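Long-range contact in probable glutamine synthetase (Pseudomonas aeruginosa, PDB 4HPP), which belongs to the glutamine synthetase family and holds glutamic acid and a magnesium ion in a pocket of its catalytic domain: residues S165-A170 with V203-V208. Numbering follows the deposited sequence.
Sequences SALAQA and VNVREV
Val-208 reaches out between Ala-166, Leu-167 and Ala-170 in an apolar helix-helix packing within the catalytic domain of the glutamine synthetase fold. The C-terminal end of helix 159-169 lies across the middle of helix 196-216; the two short segments run at 137°, nearer antiparallel than parallel, with axes 10.1 Å apart. No hydrogen bond crosses the contact and the side chains meet through pairs of apolar carbons, which is the evidence for van der Waals packing. All six touching residues are buried.

The two methyls of Val-208 take different partners, CG1 standing anti to the backbone N and CG2 anti to the carbonyl carbon. CG1 presses on Ala-166 CB at 3.6 Å and also touches Leu-167 CD2, whereas CG2 meets Ala-170 CB, just past the helix end, at 4.1 Å. The CA atoms of Leu-167 and Val-208 are 6.7 Å apart.

Leu-167 bridges two successive turns of the longer helix. The side chain leaves the backbone without heading for helix 196-216, yet its end comes nearer: chi1 of -61° puts CG beside the backbone N, and chi2 of 160° extends CD1 nearly anti to CA, leaving CD2 as the branch on the side of helix 196-216. There CD2 lies over the backbone at Val-205 CA, 3.7 Å away, and against Val-208 CB. The strand 185-194 borders this group too, through Val-188, which touches both Leu-167 and Val-205.

Asn-204 marks the polar margin: its OD1 accepts hydrogen bonds from His-93 NE2 and is hydrogen-bonded to Tyr-91 OH, while Val-76 of strand 66-78 packs on its side chain and on Ala-170. Towards strand 185-194, the methyl-methyl contact is longer than the approach to Val-205 CA, with Leu-167 CD2 standing 4.1 Å from Val-205 CG2.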
# COMPACT_ATOMS: atom_id res chain seq x y z
N SER A 165 -10.31 16.91 24.22
CA SER A 165 -10.72 15.74 25.01
C SER A 165 -9.57 15.26 25.86
O SER A 165 -9.72 15.03 27.09
CB SER A 165 -11.27 14.69 24.09
OG SER A 165 -11.01 13.42 24.59
N ALA A 166 -8.39 15.14 25.25
CA ALA A 166 -7.17 14.81 26.02
C ALA A 166 -6.90 15.79 27.21
O ALA A 166 -6.66 15.35 28.34
CB ALA A 166 -5.99 14.69 25.11
N LEU A 167 -7.03 17.10 26.97
CA LEU A 167 -6.86 18.06 28.04
C LEU A 167 -7.99 17.87 29.08
O LEU A 167 -7.70 17.83 30.29
CB LEU A 167 -6.75 19.49 27.52
CG LEU A 167 -5.58 19.85 26.56
CD1 LEU A 167 -5.88 21.12 25.77
CD2 LEU A 167 -4.20 19.97 27.22
N ALA A 168 -9.26 17.71 28.64
CA ALA A 168 -10.34 17.35 29.65
C ALA A 168 -10.00 16.15 30.51
O ALA A 168 -10.03 16.27 31.79
CB ALA A 168 -11.73 17.19 29.05
N GLN A 169 -9.64 15.03 29.86
CA GLN A 169 -9.21 13.86 30.62
C GLN A 169 -8.06 14.18 31.52
O GLN A 169 -7.95 13.60 32.54
CB GLN A 169 -8.75 12.70 29.74
CG GLN A 169 -9.76 12.10 28.77
CD GLN A 169 -9.08 11.16 27.85
OE1 GLN A 169 -8.34 10.26 28.30
NE2 GLN A 169 -9.17 11.45 26.51
N ALA A 170 -7.19 15.11 31.15
CA ALA A 170 -6.01 15.35 31.96
C ALA A 170 -6.36 16.28 33.11
O ALA A 170 -5.50 16.65 33.89
CB ALA A 170 -4.93 15.94 31.12
N VAL A 203 2.19 23.21 32.46
CA VAL A 203 3.03 22.07 32.01
C VAL A 203 2.16 20.99 31.32
O VAL A 203 2.45 20.57 30.19
CB VAL A 203 3.86 21.43 33.16
CG1 VAL A 203 4.47 20.08 32.73
CG2 VAL A 203 4.92 22.39 33.67
N ASN A 204 1.08 20.58 32.00
CA ASN A 204 0.12 19.64 31.45
C ASN A 204 -0.40 20.04 30.07
O ASN A 204 -0.45 19.20 29.15
CB ASN A 204 -1.10 19.54 32.34
CG ASN A 204 -0.80 18.92 33.67
OD1 ASN A 204 0.14 18.18 33.84
ND2 ASN A 204 -1.64 19.22 34.63
N VAL A 205 -0.81 21.29 29.92
CA VAL A 205 -1.24 21.75 28.57
C VAL A 205 -0.14 21.53 27.50
O VAL A 205 -0.46 21.17 26.35
CB VAL A 205 -1.72 23.22 28.54
CG1 VAL A 205 -1.82 23.72 27.13
CG2 VAL A 205 -3.07 23.38 29.25
N ARG A 206 1.13 21.70 27.86
CA ARG A 206 2.18 21.54 26.86
C ARG A 206 2.46 20.07 26.55
O ARG A 206 2.70 19.67 25.35
CB ARG A 206 3.45 22.19 27.35
CG ARG A 206 3.32 23.69 27.46
CD ARG A 206 4.19 24.22 28.60
NE ARG A 206 4.03 25.67 28.70
CZ ARG A 206 4.98 26.52 29.09
NH1 ARG A 206 6.19 26.04 29.40
NH2 ARG A 206 4.71 27.85 29.18
N GLU A 207 2.49 19.26 27.62
CA GLU A 207 2.93 17.93 27.47
C GLU A 207 1.86 17.09 26.74
O GLU A 207 2.19 16.21 25.91
CB GLU A 207 3.39 17.38 28.81
CG GLU A 207 4.68 18.07 29.26
CD GLU A 207 5.79 17.84 28.25
OE1 GLU A 207 6.46 18.79 27.89
OE2 GLU A 207 5.98 16.68 27.84
N VAL A 208 0.58 17.45 26.98
CA VAL A 208 -0.54 16.74 26.36
C VAL A 208 -0.71 17.16 24.92
O VAL A 208 -0.89 16.32 24.06
CB VAL A 208 -1.86 16.96 27.14
CG1 VAL A 208 -3.05 16.41 26.36
CG2 VAL A 208 -1.79 16.34 28.52